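Local coordinates for probable porin (Pseudomonas aeruginosa, PDB 4FSP), which probably serves as an outer-membrane porin of the OprD family, a beta-barrel channel that lets small solutes cross the outer membrane, at residues T340-G345 / R357-D362; L282-M287 / G316-Q321. One frame throughout, in Å; residues are numbered along the deposited sequence.

Contact 1 (T340-G345 / R357-D362); sequences TRYFSG and REWERD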
loop_
_atom_site.group_PDB
_atom_site.type_symbol
_atom_site.label_atom_id
_atom_site.label_comp_id
_atom_site.label_asym_id
_atom_site.label_seq_id
_atom_site.Cartn_x
_atom_site.Cartn_y
_atom_site.Cartn_z
ATOM N N THR A 340 -16.710 -2.523 -7.836
ATOM C CA THR A 340 -17.341 -3.430 -6.887
ATOM C C THR A 340 -16.549 -4.719 -6.840
ATOM O O THR A 340 -16.057 -5.181 -7.867
ATOM C CB THR A 340 -18.746 -3.841 -7.323
ATOM O OG1 THR A 340 -19.361 -2.764 -8.035
ATOM C CG2 THR A 340 -19.574 -4.209 -6.100
ATOM N N ARG A 341 -16.446 -5.318 -5.662
ATOM C CA ARG A 341 -15.734 -6.582 -5.538
ATOM C C ARG A 341 -16.335 -7.424 -4.428
ATOM O O ARG A 341 -16.899 -6.911 -3.452
ATOM C CB ARG A 341 -14.231 -6.349 -5.299
ATOM C CG ARG A 341 -13.929 -5.429 -4.109
ATOM C CD ARG A 341 -12.419 -5.160 -3.968
ATOM N NE ARG A 341 -12.139 -4.215 -2.883
ATOM C CZ ARG A 341 -10.956 -3.654 -2.666
ATOM N NH1 ARG A 341 -9.928 -3.952 -3.450
ATOM N NH2 ARG A 341 -10.800 -2.800 -1.665
ATOM N N TYR A 342 -16.210 -8.728 -4.586
ATOM C CA TYR A 342 -16.737 -9.652 -3.608
ATOM C C TYR A 342 -15.645 -10.662 -3.294
ATOM O O TYR A 342 -14.988 -11.182 -4.209
ATOM C CB TYR A 342 -17.995 -10.338 -4.164
ATOM C CG TYR A 342 -18.532 -11.407 -3.256
ATOM C CD1 TYR A 342 -19.280 -11.078 -2.137
ATOM C CD2 TYR A 342 -18.293 -12.748 -3.516
ATOM C CE1 TYR A 342 -19.769 -12.062 -1.297
ATOM C CE2 TYR A 342 -18.779 -13.736 -2.690
ATOM C CZ TYR A 342 -19.511 -13.388 -1.580
ATOM O OH TYR A 342 -19.995 -14.372 -0.750
ATOM N N PHE A 343 -15.431 -10.916 -2.005
ATOM C CA PHE A 343 -14.446 -11.904 -1.567
ATOM C C PHE A 343 -15.165 -12.945 -0.737
ATOM O O PHE A 343 -16.021 -12.602 0.079
ATOM C CB PHE A 343 -13.392 -11.329 -0.605
ATOM C CG PHE A 343 -12.761 -10.031 -1.022
ATOM C CD1 PHE A 343 -13.379 -8.814 -0.736
ATOM C CD2 PHE A 343 -11.496 -10.022 -1.599
ATOM C CE1 PHE A 343 -12.766 -7.610 -1.074
ATOM C CE2 PHE A 343 -10.885 -8.823 -1.944
ATOM C CZ PHE A 343 -11.518 -7.617 -1.683
ATOM N N SER A 344 -14.758 -14.199 -0.879
ATOM C CA SER A 344 -15.288 -15.275 -0.053
ATOM C C SER A 344 -14.149 -16.152 0.474
ATOM O O SER A 344 -13.315 -16.639 -0.300
ATOM C CB SER A 344 -16.272 -16.121 -0.859
ATOM O OG SER A 344 -16.629 -17.287 -0.135
ATOM N N GLY A 345 -14.113 -16.359 1.786
ATOM C CA GLY A 345 -13.057 -17.157 2.388
ATOM C C GLY A 345 -13.533 -18.381 3.168
ATOM O O GLY A 345 -14.606 -18.367 3.790
ATOM N N ARG A 357 -15.369 -19.583 7.998
ATOM C CA ARG A 357 -15.827 -18.910 6.790
ATOM C C ARG A 357 -16.145 -17.440 7.027
ATOM O O ARG A 357 -16.528 -17.040 8.136
ATOM C CB ARG A 357 -17.031 -19.647 6.204
ATOM C CG ARG A 357 -16.734 -21.111 5.894
ATOM C CD ARG A 357 -17.992 -21.893 5.570
ATOM N NE ARG A 357 -17.687 -23.305 5.349
ATOM C CZ ARG A 357 -17.203 -23.792 4.210
ATOM N NH1 ARG A 357 -16.968 -22.983 3.184
ATOM N NH2 ARG A 357 -16.951 -25.088 4.094
ATOM N N GLU A 358 -15.964 -16.639 5.979
ATOM C CA GLU A 358 -16.171 -15.194 6.053
ATOM C C GLU A 358 -16.249 -14.621 4.640
ATOM O O GLU A 358 -15.726 -15.215 3.690
ATOM C CB GLU A 358 -15.046 -14.513 6.850
ATOM C CG GLU A 358 -13.656 -14.688 6.234
ATOM C CD GLU A 358 -12.560 -13.989 7.022
ATOM O OE1 GLU A 358 -12.851 -13.401 8.090
ATOM O OE2 GLU A 358 -11.392 -14.015 6.575
ATOM N N TRP A 359 -16.916 -13.477 4.497
ATOM C CA TRP A 359 -16.982 -12.818 3.199
ATOM C C TRP A 359 -17.068 -11.296 3.333
ATOM O O TRP A 359 -17.330 -10.769 4.415
ATOM C CB TRP A 359 -18.133 -13.386 2.344
ATOM C CG TRP A 359 -19.518 -13.171 2.913
ATOM C CD1 TRP A 359 -20.220 -14.026 3.718
ATOM C CD2 TRP A 359 -20.372 -12.033 2.697
ATOM N NE1 TRP A 359 -21.449 -13.487 4.020
ATOM C CE2 TRP A 359 -21.568 -12.278 3.407
ATOM C CE3 TRP A 359 -20.242 -10.853 1.967
ATOM C CZ2 TRP A 359 -22.625 -11.363 3.406
ATOM C CZ3 TRP A 359 -21.293 -9.945 1.980
ATOM C CH2 TRP A 359 -22.467 -10.208 2.693
ATOM N N GLU A 360 -16.833 -10.599 2.225
ATOM C CA GLU A 360 -16.874 -9.143 2.201
ATOM C C GLU A 360 -17.287 -8.643 0.816
ATOM O O GLU A 360 -16.821 -9.163 -0.206
ATOM C CB GLU A 360 -15.499 -8.550 2.591
ATOM C CG GLU A 360 -15.476 -7.004 2.624
ATOM C CD GLU A 360 -14.203 -6.401 3.248
ATOM O OE1 GLU A 360 -13.530 -7.073 4.069
ATOM O OE2 GLU A 360 -13.888 -5.226 2.935
ATOM N N ARG A 361 -18.162 -7.642 0.781
ATOM C CA ARG A 361 -18.489 -6.952 -0.467
ATOM C C ARG A 361 -18.140 -5.480 -0.324
ATOM O O ARG A 361 -18.615 -4.806 0.598
ATOM C CB ARG A 361 -19.982 -7.117 -0.850
ATOM C CG ARG A 361 -20.549 -5.943 -1.685
ATOM C CD ARG A 361 -21.830 -6.289 -2.415
ATOM N NE ARG A 361 -21.566 -7.108 -3.595
ATOM C CZ ARG A 361 -21.827 -6.744 -4.848
ATOM N NH1 ARG A 361 -22.382 -5.566 -5.107
ATOM N NH2 ARG A 361 -21.535 -7.571 -5.845
ATOM N N ASP A 362 -17.292 -4.986 -1.218
ATOM C CA ASP A 362 -16.949 -3.571 -1.224
ATOM C C ASP A 362 -17.539 -2.963 -2.474
ATOM O O ASP A 362 -17.593 -3.613 -3.526
ATOM C CB ASP A 362 -15.430 -3.346 -1.264
ATOM C CG ASP A 362 -14.719 -3.892 -0.043
ATOM O OD1 ASP A 362 -15.386 -4.068 1.003
ATOM O OD2 ASP A 362 -13.490 -4.148 -0.139
#
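Asp362 meets Arg341 twice, once through the backbone and once through the side chains. The two form an antiparallel hydrogen-bonded pair, with Arg341 N 3.0 Å from Asp362 O and a return bond from Asp362 N to Arg341 O. Their side chains, on one face of the sheet, form a salt bridge from Arg341 NE to Asp362 OD2, at 3.1 Å. It uses the anti lone pair of OD2, and the oxygen sits 25° out of the guanidinium plane. Arg341 NH2 adds only a weak bond to this oxygen. With chi1 at 54°, CG of Arg341 lies between its own N and carbonyl carbon, and the extended chain then carries NE to the carboxylate. Gln308 N also bonds OD2. Phe343 brings CE1, at the edge of its ring, to 3.7 Å from Asp362 OD2.

Tyr342 lies on the other face, in a non-hydrogen-bonded pair with Arg361. Its ring reaches diagonally to Trp359, where CE1 comes 3.5 Å from Trp359 CE3. The ring planes are 38° apart, an oblique meeting. Nearer the other end of the strand pair, Thr340 CG2 rests over one face of the Arg361 guanidinium.

Gly345 closes the ladder, its N 2.7 Å from Glu358 O. Glu358 and Glu360 point to the same face as Asp362, and their acids bond Tyr386 and Asn310 respectively.

The face of the three acids, with Phe343, is largely buried against the 308-312 loop, consistent with the barrel interior. The face of Tyr342, Trp359 and Arg361 is more exposed, consistent with the outside of the barrel. Arg341 probably offsets part of the negative charge of the acid cluster.

Contact 2 (L282-M287 / G316-Q321); sequences LGYQRM and GESSWQ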
loop_
_atom_site.group_PDB
_atom_site.type_symbol
_atom_site.label_atom_id
_atom_site.label_comp_id
_atom_site.label_asym_id
_atom_site.label_seq_id
_atom_site.Cartn_x
_atom_site.Cartn_y
_atom_site.Cartn_z
ATOM N N LEU A 282 -10.348 -11.533 -11.258
ATOM C CA LEU A 282 -10.506 -12.757 -10.517
ATOM C C LEU A 282 -9.273 -12.810 -9.655
ATOM O O LEU A 282 -8.149 -12.630 -10.159
ATOM C CB LEU A 282 -10.514 -13.935 -11.489
ATOM C CG LEU A 282 -10.566 -15.342 -10.900
ATOM C CD1 LEU A 282 -11.840 -15.514 -10.115
ATOM C CD2 LEU A 282 -10.492 -16.381 -12.012
ATOM N N GLY A 283 -9.466 -13.018 -8.357
ATOM C CA GLY A 283 -8.337 -13.089 -7.444
ATOM C C GLY A 283 -8.445 -14.366 -6.643
ATOM O O GLY A 283 -9.559 -14.860 -6.397
ATOM N N TYR A 284 -7.300 -14.921 -6.260
ATOM C CA TYR A 284 -7.296 -16.117 -5.434
ATOM C C TYR A 284 -6.164 -16.053 -4.441
ATOM O O TYR A 284 -5.078 -15.552 -4.744
ATOM C CB TYR A 284 -7.168 -17.387 -6.280
ATOM C CG TYR A 284 -7.038 -18.648 -5.450
ATOM C CD1 TYR A 284 -8.147 -19.232 -4.850
ATOM C CD2 TYR A 284 -5.803 -19.239 -5.240
ATOM C CE1 TYR A 284 -8.022 -20.379 -4.073
ATOM C CE2 TYR A 284 -5.674 -20.387 -4.470
ATOM C CZ TYR A 284 -6.781 -20.951 -3.894
ATOM O OH TYR A 284 -6.640 -22.090 -3.136
ATOM N N GLN A 285 -6.399 -16.597 -3.256
ATOM C CA GLN A 285 -5.455 -16.404 -2.161
ATOM C C GLN A 285 -5.531 -17.564 -1.193
ATOM O O GLN A 285 -6.619 -18.099 -0.932
ATOM C CB GLN A 285 -5.768 -15.079 -1.459
ATOM C CG GLN A 285 -4.904 -14.740 -0.262
ATOM C CD GLN A 285 -5.033 -13.263 0.115
ATOM O OE1 GLN A 285 -4.609 -12.368 -0.640
ATOM N NE2 GLN A 285 -5.637 -13.001 1.277
ATOM N N ARG A 286 -4.378 -17.945 -0.653
ATOM C CA ARG A 286 -4.307 -19.109 0.208
ATOM C C ARG A 286 -3.231 -18.918 1.247
ATOM O O ARG A 286 -2.121 -18.522 0.916
ATOM C CB ARG A 286 -3.984 -20.352 -0.623
ATOM C CG ARG A 286 -3.608 -21.551 0.207
ATOM C CD ARG A 286 -4.629 -22.631 0.111
ATOM N NE ARG A 286 -4.066 -23.879 -0.388
ATOM C CZ ARG A 286 -4.438 -25.083 0.032
ATOM N NH1 ARG A 286 -5.374 -25.215 0.965
ATOM N NH2 ARG A 286 -3.874 -26.156 -0.484
ATOM N N MET A 287 -3.564 -19.200 2.503
ATOM C CA MET A 287 -2.588 -19.157 3.581
ATOM C C MET A 287 -2.247 -20.592 4.000
ATOM O O MET A 287 -3.146 -21.387 4.304
ATOM C CB MET A 287 -3.175 -18.389 4.780
ATOM C CG MET A 287 -3.581 -16.954 4.472
ATOM S SD MET A 287 -2.141 -15.923 4.129
ATOM C CE MET A 287 -2.547 -15.333 2.488
ATOM N N GLY A 316 -4.424 -20.917 7.340
ATOM C CA GLY A 316 -5.203 -21.942 6.665
ATOM C C GLY A 316 -6.235 -21.459 5.663
ATOM O O GLY A 316 -6.781 -22.260 4.891
ATOM N N GLU A 317 -6.487 -20.153 5.637
ATOM C CA GLU A 317 -7.594 -19.625 4.838
ATOM C C GLU A 317 -7.338 -19.484 3.321
ATOM O O GLU A 317 -6.341 -18.891 2.874
ATOM C CB GLU A 317 -8.070 -18.290 5.408
ATOM C CG GLU A 317 -9.271 -17.703 4.677
ATOM C CD GLU A 317 -9.768 -16.416 5.326
ATOM O OE1 GLU A 317 -9.009 -15.804 6.119
ATOM O OE2 GLU A 317 -10.925 -16.027 5.048
ATOM N N SER A 318 -8.271 -20.037 2.551
ATOM C CA SER A 318 -8.356 -19.858 1.104
ATOM C C SER A 318 -9.450 -18.848 0.798
ATOM O O SER A 318 -10.486 -18.842 1.468
ATOM C CB SER A 318 -8.768 -21.178 0.440
ATOM O OG SER A 318 -7.713 -22.115 0.481
ATOM N N SER A 319 -9.256 -18.024 -0.232
ATOM C CA SER A 319 -10.288 -17.057 -0.612
ATOM C C SER A 319 -10.312 -16.768 -2.111
ATOM O O SER A 319 -9.278 -16.860 -2.791
ATOM C CB SER A 319 -10.089 -15.745 0.159
ATOM O OG SER A 319 -8.821 -15.182 -0.150
ATOM N N TRP A 320 -11.495 -16.402 -2.609
ATOM C CA TRP A 320 -11.706 -16.060 -4.019
ATOM C C TRP A 320 -12.263 -14.664 -4.102
ATOM O O TRP A 320 -13.026 -14.251 -3.228
ATOM C CB TRP A 320 -12.743 -16.993 -4.657
ATOM C CG TRP A 320 -12.240 -18.352 -4.944
ATOM C CD1 TRP A 320 -12.394 -19.469 -4.172
ATOM C CD2 TRP A 320 -11.492 -18.758 -6.101
ATOM N NE1 TRP A 320 -11.785 -20.547 -4.780
ATOM C CE2 TRP A 320 -11.227 -20.138 -5.963
ATOM C CE3 TRP A 320 -11.026 -18.088 -7.239
ATOM C CZ2 TRP A 320 -10.512 -20.858 -6.921
ATOM C CZ3 TRP A 320 -10.317 -18.805 -8.189
ATOM C CH2 TRP A 320 -10.066 -20.173 -8.024
ATOM N N GLN A 321 -11.930 -13.959 -5.175
ATOM C CA GLN A 321 -12.427 -12.607 -5.372
ATOM C C GLN A 321 -12.909 -12.432 -6.801
ATOM O O GLN A 321 -12.261 -12.910 -7.747
ATOM C CB GLN A 321 -11.330 -11.565 -5.063
ATOM C CG GLN A 321 -11.778 -10.087 -5.220
ATOM C CD GLN A 321 -10.614 -9.097 -5.259
ATOM O OE1 GLN A 321 -10.776 -7.944 -5.673
ATOM N NE2 GLN A 321 -9.428 -9.546 -4.828
#
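Gln285 and Ser319 form an antiparallel hydrogen-bonded pair, with Ser319 N 2.7 Å from Gln285 O and Gln285 N bonded back to Ser319 O. Gly283 and Gln321 make the next such pair, and Gln321 N lies 2.8 Å from Gly283 O. At the other end Met287 N bonds Glu317 O at 2.8 Å.

On the face of Gln285, Ser319 and Gln321 the polar ends meet loop residues and Ser267. Ser319 OG lies 3.3 Å from Gln285 CB and bonds Asn305. Gln321 NE2 bonds Asn305 OD1 and Val304 O. Gln285 OE1 takes Ser267 OG and Asn305 N, while its NE2 gives to Phe312 O and Asp311 O. Several bonds therefore fix the rotation of this amide.

The opposite face carries an aromatic pair. Tyr284 turns its edge to the face of Trp320 in an edge-to-face pair, with planes at 51°. Tyr284 CD1 stands over the indole, 3.4 Å from Trp320 CE2. Tyr284 CB also makes a CH-pi contact with the six-membered ring. Chi1 of -75° puts Trp320 CG anti to the carbonyl carbon, and the indole lies across the strand pair with a face to Tyr284. Leu282 CD1 packs 3.9 Å from Trp320 CE3. Farther along, Arg286 CD touches Ser318 OG.

Strand 262-273 flanks segment 282-287, with backbone bonds such as Tyr284 to Gly268. Strand 336-346 flanks segment 316-321, and the contact forms part of the antiparallel wall of the barrel.

Overall arrangement
Both contacts are partly buried pieces of one barrel wall, their centres 10 Å apart. Contact 2 is the more buried, with seven buried residues of twelve against five in contact 1. Neighbouring strands 318-327 and 336-346 join them, with a probable backbone hydrogen bond from Ser344 N to Trp320 O. Each has one face against the loop that includes Asn305 and Phe312, and another with partly or fully exposed aromatics. On the loop side contact 1 presents acids and an arginine, whereas contact 2 presents mainly amides and a serine. The acids meet between them, Glu358 OE2 lying 2.6 Å from Glu317 OE2, which suggests a shared proton. Contact 1 belongs to a hairpin; contact 2 joins strands separated by the long loop itself.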